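Local coordinates for probable sulfate-binding lipoprotein SubI (Mycobacterium tuberculosis, PDB 6DDN), which probably binds sulfate outside the cytoplasmic membrane and acts as a carrier that delivers the anion for uptake into the cell, at residues A[144-147]-A[148-152]; A[222-226]-A[227-231]; A[155-158]-A[159-162]. One frame throughout, in Å; residues are numbered along the deposited sequence.

Interaction 1 of 3, residues A[144-147]-A[148-152]; sequences FVVR and AGNPK
Asn150 turns back upon Val146, four residues earlier, and the two side chains cross at about a right angle. The contact starts at Asn150 CB, which lies 4.2 Å from both CG1 and CG2 of Val146, so the root of the asparagine faces the pair of methyl groups. One atom farther out the choice narrows to a single methyl: Asn150 CG stands 3.5 Å from Val146 CG2. At the amide, the oxygen makes the nearest approach, with Asn150 OD1 3.2 Å from Val146 CG2, while Asn150 ND2 is more distant at 4.1 Å from the same carbon. Asn150 ND2 donates to Ile154 O, farther along the loop, a bond that should limit rotation of the amide. With CG roughly opposite the backbone N (chi1 -159°), the amide is brought to Val146 CG2.

The chain brings these residues together through a type II beta turn from Arg147 to Asn150. Asn150 N closes it by donating to Arg147 O over 2.7 Å in a bent bond (142°). Gly149 occupies the third position with a positive phi, at which a CB would press on the preceding carbonyl oxygen; glycine avoids this. Pro151 then packs its CD against the same carbonyl that closes the turn, 3.3 Å from Arg147 O.

Arg147 itself sends an extended side chain away from the turn, where its guanidinium makes a cation-pi contact with the Phe225 ring and NH2 bonds to the carbonyl oxygens of Phe225 and Gly230. The turn thus ends strand 138-147, which lies between strands 232-236 and 250-253: Val145 pairs with Leu233 and Val146 with Gln251 through the backbone, while the Asn150 side chain rests on Val253 of the latter strand.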
loop_
_atom_site.group_PDB
_atom_site.type_symbol
_atom_site.label_atom_id
_atom_site.label_comp_id
_atom_site.label_asym_id
_atom_site.label_seq_id
_atom_site.Cartn_x
_atom_site.Cartn_y
_atom_site.Cartn_z
ATOM N N PHE A 144 2.540 12.288 -4.274
ATOM C CA PHE A 144 1.492 13.299 -4.361
ATOM C C PHE A 144 0.725 13.085 -5.658
ATOM O O PHE A 144 1.268 13.311 -6.741
ATOM C CB PHE A 144 2.071 14.712 -4.344
ATOM C CG PHE A 144 2.799 15.073 -3.084
ATOM C CD1 PHE A 144 2.412 14.557 -1.862
ATOM C CD2 PHE A 144 3.865 15.960 -3.125
ATOM C CE1 PHE A 144 3.084 14.906 -0.705
ATOM C CE2 PHE A 144 4.541 16.312 -1.973
ATOM C CZ PHE A 144 4.151 15.785 -0.760
ATOM N N VAL A 145 -0.529 12.669 -5.563
ATOM C CA VAL A 145 -1.393 12.734 -6.734
ATOM C C VAL A 145 -1.843 14.174 -6.907
ATOM O O VAL A 145 -2.239 14.845 -5.945
ATOM C CB VAL A 145 -2.589 11.775 -6.616
ATOM C CG1 VAL A 145 -3.442 11.860 -7.871
ATOM C CG2 VAL A 145 -2.102 10.359 -6.424
ATOM N N VAL A 146 -1.770 14.656 -8.144
ATOM C CA VAL A 146 -1.897 16.070 -8.453
ATOM C C VAL A 146 -2.750 16.199 -9.705
ATOM O O VAL A 146 -2.871 15.265 -10.499
ATOM C CB VAL A 146 -0.507 16.718 -8.647
ATOM C CG1 VAL A 146 -0.018 16.546 -10.078
ATOM C CG2 VAL A 146 -0.529 18.166 -8.245
ATOM N N ARG A 147 -3.363 17.365 -9.873
ATOM C CA ARG A 147 -4.185 17.541 -11.056
ATOM C C ARG A 147 -3.311 17.837 -12.270
ATOM O O ARG A 147 -2.177 18.307 -12.151
ATOM C CB ARG A 147 -5.230 18.629 -10.828
ATOM C CG ARG A 147 -6.368 18.081 -10.000
ATOM C CD ARG A 147 -7.395 19.099 -9.552
ATOM N NE ARG A 147 -8.114 18.606 -8.376
ATOM C CZ ARG A 147 -8.860 17.501 -8.341
ATOM N NH1 ARG A 147 -9.029 16.753 -9.424
ATOM N NH2 ARG A 147 -9.458 17.148 -7.212
ATOM N N ALA A 148 -3.851 17.522 -13.446
ATOM C CA ALA A 148 -3.076 17.531 -14.683
ATOM C C ALA A 148 -2.348 18.854 -14.873
ATOM O O ALA A 148 -2.965 19.923 -14.865
ATOM C CB ALA A 148 -3.995 17.252 -15.872
ATOM N N GLY A 149 -1.028 18.772 -15.034
ATOM C CA GLY A 149 -0.187 19.940 -15.169
ATOM C C GLY A 149 0.332 20.510 -13.869
ATOM O O GLY A 149 1.103 21.478 -13.907
ATOM N N ASN A 150 -0.044 19.933 -12.731
ATOM C CA ASN A 150 0.287 20.466 -11.414
ATOM C C ASN A 150 -0.032 21.962 -11.345
ATOM O O ASN A 150 0.871 22.785 -11.169
ATOM C CB ASN A 150 1.746 20.207 -11.066
ATOM C CG ASN A 150 2.011 20.259 -9.569
ATOM O OD1 ASN A 150 1.196 20.765 -8.797
ATOM N ND2 ASN A 150 3.157 19.735 -9.154
ATOM N N PRO A 151 -1.307 22.339 -11.489
ATOM C CA PRO A 151 -1.639 23.768 -11.603
ATOM C C PRO A 151 -1.174 24.587 -10.419
ATOM O O PRO A 151 -0.827 25.764 -10.585
ATOM C CB PRO A 151 -3.172 23.766 -11.717
ATOM C CG PRO A 151 -3.543 22.355 -12.081
ATOM C CD PRO A 151 -2.511 21.492 -11.440
ATOM N N LYS A 152 -1.141 23.996 -9.229
ATOM C CA LYS A 152 -0.730 24.694 -8.023
ATOM C C LYS A 152 0.730 24.445 -7.670
ATOM O O LYS A 152 1.184 24.894 -6.612
ATOM C CB LYS A 152 -1.637 24.300 -6.861
ATOM C CG LYS A 152 -3.004 24.944 -6.955
ATOM C CD LYS A 152 -4.036 24.211 -6.133
ATOM C CE LYS A 152 -5.399 24.839 -6.330
ATOM N NZ LYS A 152 -5.367 26.310 -6.090
#

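Interaction 2 of 3, residues A[222-226]-A[227-231]; sequences TDVFV and QGSGD
Asp223 takes part through its backbone: its carbonyl oxygen receives Gln227 N at 3.0 Å in a nearly straight bond (162°), an ordinary i to i+4 link. Val224 comes next and does double duty. Its carbonyl oxygen accepts Ser229 N, five residues on, at 3.0 Å and in the carbonyl plane, and also a weak bond from Gly228 N. Its CG2, opposite the backbone N, lies 3.6 Å from Ser229 OG, a methyl beside a hydroxyl. Phe225 follows. Its carbonyl takes a second weak bond from Gly228 N, while the ring, swung away from the backbone N (chi1 180°), runs alongside the departing chain: CD1 is 3.3 Å from Ser229 O, CE1 is 3.4 Å from Gly230 O, and Asp231 C meets the ring at its edge. Phe225 CA adds a CA-H...O contact with Ser229 O. Val226 ends the walk, its side chain packed on Thr243 of helix 237-245. Gly228, with positive phi, and two bonds back into the last turn, Ser229 N to Val224 O and the weak Gly228 N to Phe225 O, define a Schellman motif, the classic C-terminal stop of an alpha-helix, here ending helix 218-227 and starting the loop to strand 232-236.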
loop_
_atom_site.group_PDB
_atom_site.type_symbol
_atom_site.label_atom_id
_atom_site.label_comp_id
_atom_site.label_asym_id
_atom_site.label_seq_id
_atom_site.Cartn_x
_atom_site.Cartn_y
_atom_site.Cartn_z
ATOM N N THR A 222 -9.036 8.208 -3.634
ATOM C CA THR A 222 -8.825 8.474 -5.053
ATOM C C THR A 222 -10.122 8.892 -5.732
ATOM O O THR A 222 -10.125 9.782 -6.591
ATOM C CB THR A 222 -8.245 7.238 -5.746
ATOM O OG1 THR A 222 -7.171 6.704 -4.964
ATOM C CG2 THR A 222 -7.733 7.596 -7.134
ATOM N N ASP A 223 -11.234 8.253 -5.360
ATOM C CA ASP A 223 -12.516 8.545 -5.991
ATOM C C ASP A 223 -12.941 9.988 -5.741
ATOM O O ASP A 223 -13.220 10.738 -6.684
ATOM C CB ASP A 223 -13.581 7.576 -5.474
ATOM C CG ASP A 223 -13.315 6.140 -5.888
ATOM O OD1 ASP A 223 -12.507 5.927 -6.818
ATOM O OD2 ASP A 223 -13.916 5.222 -5.285
ATOM N N VAL A 224 -12.990 10.396 -4.471
ATOM C CA VAL A 224 -13.442 11.745 -4.149
ATOM C C VAL A 224 -12.470 12.788 -4.685
ATOM O O VAL A 224 -12.866 13.925 -4.965
ATOM C CB VAL A 224 -13.659 11.891 -2.630
ATOM C CG1 VAL A 224 -12.340 12.127 -1.909
ATOM C CG2 VAL A 224 -14.644 13.018 -2.344
ATOM N N PHE A 225 -11.195 12.428 -4.851
ATOM C CA PHE A 225 -10.254 13.369 -5.448
ATOM C C PHE A 225 -10.506 13.516 -6.942
ATOM O O PHE A 225 -10.425 14.625 -7.485
ATOM C CB PHE A 225 -8.815 12.926 -5.186
ATOM C CG PHE A 225 -7.785 13.844 -5.779
ATOM C CD1 PHE A 225 -7.360 14.967 -5.087
ATOM C CD2 PHE A 225 -7.246 13.589 -7.031
ATOM C CE1 PHE A 225 -6.419 15.817 -5.633
ATOM C CE2 PHE A 225 -6.307 14.435 -7.582
ATOM C CZ PHE A 225 -5.893 15.551 -6.883
ATOM N N VAL A 226 -10.810 12.408 -7.621
ATOM C CA VAL A 226 -11.094 12.460 -9.053
ATOM C C VAL A 226 -12.335 13.304 -9.317
ATOM O O VAL A 226 -12.370 14.102 -10.262
ATOM C CB VAL A 226 -11.239 11.034 -9.619
ATOM C CG1 VAL A 226 -12.156 11.026 -10.831
ATOM C CG2 VAL A 226 -9.872 10.466 -9.977
ATOM N N GLN A 227 -13.363 13.158 -8.478
ATOM C CA GLN A 227 -14.572 13.952 -8.654
ATOM C C GLN A 227 -14.346 15.438 -8.404
ATOM O O GLN A 227 -15.180 16.245 -8.819
ATOM C CB GLN A 227 -15.693 13.440 -7.747
ATOM C CG GLN A 227 -16.545 12.343 -8.380
ATOM C CD GLN A 227 -17.685 12.892 -9.232
ATOM O OE1 GLN A 227 -18.853 12.788 -8.860
ATOM N NE2 GLN A 227 -17.349 13.463 -10.389
ATOM N N GLY A 228 -13.251 15.823 -7.754
ATOM C CA GLY A 228 -12.890 17.226 -7.695
ATOM C C GLY A 228 -12.602 17.789 -6.318
ATOM O O GLY A 228 -12.423 19.002 -6.172
ATOM N N SER A 229 -12.545 16.936 -5.301
ATOM C CA SER A 229 -12.297 17.386 -3.938
ATOM C C SER A 229 -10.804 17.353 -3.634
ATOM O O SER A 229 -10.142 16.333 -3.847
ATOM C CB SER A 229 -13.061 16.519 -2.937
ATOM O OG SER A 229 -14.454 16.562 -3.187
ATOM N N GLY A 230 -10.279 18.471 -3.141
ATOM C CA GLY A 230 -8.896 18.555 -2.722
ATOM C C GLY A 230 -7.948 18.911 -3.856
ATOM O O GLY A 230 -8.213 18.677 -5.033
ATOM N N ASP A 231 -6.807 19.483 -3.472
ATOM C CA ASP A 231 -5.784 19.909 -4.420
ATOM C C ASP A 231 -4.659 18.901 -4.591
ATOM O O ASP A 231 -4.029 18.866 -5.653
ATOM C CB ASP A 231 -5.188 21.251 -3.985
ATOM C CG ASP A 231 -6.250 22.293 -3.719
ATOM O OD1 ASP A 231 -6.345 22.770 -2.568
ATOM O OD2 ASP A 231 -6.997 22.627 -4.662
#

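Interaction 3 of 3, residues A[155-158]-A[159-162]; sequences RDWD and DLLR. With SO4 (sulfate ion), chain G.
Asp159 gathers most of the bonds that shape this turn. Its OD2 accepts Arg155 N at 2.7 Å and Asp156 N at 3.1 Å, the two donors reaching the oxygen from opposite faces of the carboxylate plane. In return Asp159 N is held twice by Asp156, by OD2 at 3.0 Å and by the backbone O. Asp156 puts its carboxylate there with CG set between the backbone N and the carbonyl carbon (chi1 68°). The two side chains cross at about a right angle, their carboxylate planes 43° apart, with Asp156 OD2 and Asp159 OD2 only 3.0 Å from each other; such closeness would tend to favour proton uptake, although the surrounding N-H groups should offset it. Leu160 bonds back through its N to Trp157 O, and its CD1 comes 3.6 Å from Trp157 CZ3, the two side chains lying side by side and pointing the same way. Trp157 N donates to O2 of a sulfate ion at 2.8 Å; the ion, probably from the crystallisation liquor, is also bonded by Gln257 N. Leu161 N repeats the i to i+3 bond to Asp158 O. Arg162 NH1 meets Asp159 OD1 at 3.0 Å in a salt bridge, coming from above the carboxylate plane, while its NH2 goes to Lys152 O. The reciprocal exchange between Asp156 and Asp159, side chain to backbone N both ways, is the pattern of a capping box, set on successive i to i+3 turns.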
loop_
_atom_site.group_PDB
_atom_site.type_symbol
_atom_site.label_atom_id
_atom_site.label_comp_id
_atom_site.label_asym_id
_atom_site.label_seq_id
_atom_site.Cartn_x
_atom_site.Cartn_y
_atom_site.Cartn_z
ATOM N N ARG A 155 5.373 20.297 -5.152
ATOM C CA ARG A 155 6.611 19.548 -5.343
ATOM C C ARG A 155 7.186 18.935 -4.074
ATOM O O ARG A 155 8.038 18.044 -4.182
ATOM C CB ARG A 155 7.694 20.439 -5.975
ATOM C CG ARG A 155 7.273 21.183 -7.235
ATOM C CD ARG A 155 7.397 20.322 -8.484
ATOM N NE ARG A 155 6.676 20.913 -9.609
ATOM C CZ ARG A 155 6.342 20.259 -10.718
ATOM N NH1 ARG A 155 6.663 18.980 -10.862
ATOM N NH2 ARG A 155 5.687 20.885 -11.686
ATOM N N ASP A 156 6.769 19.368 -2.886
ATOM C CA ASP A 156 7.399 18.884 -1.664
ATOM C C ASP A 156 6.412 18.985 -0.507
ATOM O O ASP A 156 5.314 19.528 -0.644
ATOM C CB ASP A 156 8.709 19.640 -1.388
ATOM C CG ASP A 156 8.500 21.102 -1.016
ATOM O OD1 ASP A 156 9.518 21.797 -0.816
ATOM O OD2 ASP A 156 7.348 21.571 -0.923
ATOM N N TRP A 157 6.829 18.453 0.646
ATOM C CA TRP A 157 5.927 18.370 1.790
ATOM C C TRP A 157 5.533 19.746 2.309
ATOM O O TRP A 157 4.413 19.923 2.801
ATOM C CB TRP A 157 6.568 17.544 2.903
ATOM C CG TRP A 157 6.554 16.082 2.606
ATOM C CD1 TRP A 157 7.626 15.296 2.315
ATOM C CD2 TRP A 157 5.407 15.228 2.554
ATOM N NE1 TRP A 157 7.224 14.005 2.088
ATOM C CE2 TRP A 157 5.863 13.937 2.229
ATOM C CE3 TRP A 157 4.038 15.430 2.752
ATOM C CZ2 TRP A 157 5.001 12.852 2.097
ATOM C CZ3 TRP A 157 3.182 14.350 2.624
ATOM C CH2 TRP A 157 3.667 13.077 2.298
ATOM N N ASP A 158 6.431 20.729 2.209
ATOM C CA ASP A 158 6.079 22.085 2.612
ATOM C C ASP A 158 4.948 22.647 1.761
ATOM O O ASP A 158 4.189 23.505 2.224
ATOM C CB ASP A 158 7.305 22.996 2.534
ATOM C CG ASP A 158 8.210 22.860 3.741
ATOM O OD1 ASP A 158 7.737 22.367 4.787
ATOM O OD2 ASP A 158 9.394 23.250 3.644
ATOM N N ASP A 159 4.816 22.176 0.518
ATOM C CA ASP A 159 3.749 22.658 -0.350
ATOM C C ASP A 159 2.367 22.283 0.167
ATOM O O ASP A 159 1.388 22.948 -0.189
ATOM C CB ASP A 159 3.935 22.121 -1.771
ATOM C CG ASP A 159 5.008 22.864 -2.541
ATOM O OD1 ASP A 159 5.160 24.084 -2.329
ATOM O OD2 ASP A 159 5.700 22.226 -3.360
ATOM N N LEU A 160 2.262 21.240 0.991
ATOM C CA LEU A 160 0.970 20.839 1.533
ATOM C C LEU A 160 0.490 21.758 2.647
ATOM O O LEU A 160 -0.689 21.696 3.012
ATOM C CB LEU A 160 1.029 19.402 2.056
ATOM C CG LEU A 160 1.476 18.287 1.108
ATOM C CD1 LEU A 160 0.933 16.946 1.580
ATOM C CD2 LEU A 160 1.055 18.561 -0.328
ATOM N N LEU A 161 1.368 22.596 3.195
ATOM C CA LEU A 161 1.010 23.561 4.224
ATOM C C LEU A 161 0.792 24.957 3.661
ATOM O O LEU A 161 0.763 25.926 4.426
ATOM C CB LEU A 161 2.092 23.607 5.304
ATOM C CG LEU A 161 2.301 22.336 6.122
ATOM C CD1 LEU A 161 3.284 22.591 7.251
ATOM C CD2 LEU A 161 0.976 21.842 6.664
ATOM N N ARG A 162 0.651 25.086 2.351
ATOM C CA ARG A 162 0.423 26.402 1.784
ATOM C C ARG A 162 -1.034 26.820 1.981
ATOM O O ARG A 162 -1.920 25.968 2.091
ATOM C CB ARG A 162 0.781 26.411 0.303
ATOM C CG ARG A 162 2.245 26.730 0.042
ATOM C CD ARG A 162 2.709 26.168 -1.288
ATOM N NE ARG A 162 1.829 26.576 -2.378
ATOM C CZ ARG A 162 1.910 26.107 -3.617
ATOM N NH1 ARG A 162 2.834 25.208 -3.932
ATOM N NH2 ARG A 162 1.064 26.535 -4.543
HETATM S S SO4 G . 10.703 17.057 1.352
HETATM O O1 SO4 G . 10.356 15.653 1.515
HETATM O O2 SO4 G . 9.582 17.743 0.727
HETATM O O3 SO4 G . 10.972 17.660 2.654
HETATM O O4 SO4 G . 11.888 17.159 0.505
#

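Overall arrangement
Along the chain the order is interaction 1, then 3, then 2, all within the sequence range of the solute-binding family. Interaction 1 is the hub: its centre lies about 12 Å from each of the others, whose centres are about 18 Å apart, with nearest atoms about 7 Å apart. One arginine side chain ties it to interaction 2, and the edge-to-face rings of Phe144 and Trp157 tie it to interaction 3. Interaction 1 ends strand 138-147, and residues of all three pack on its antiparallel neighbour 232-236. A beta turn, a capping box and a Schellman motif thus gather as local motifs around neighbouring strands of one lobe, consistent with the two-lobed fold of periplasmic binding proteins.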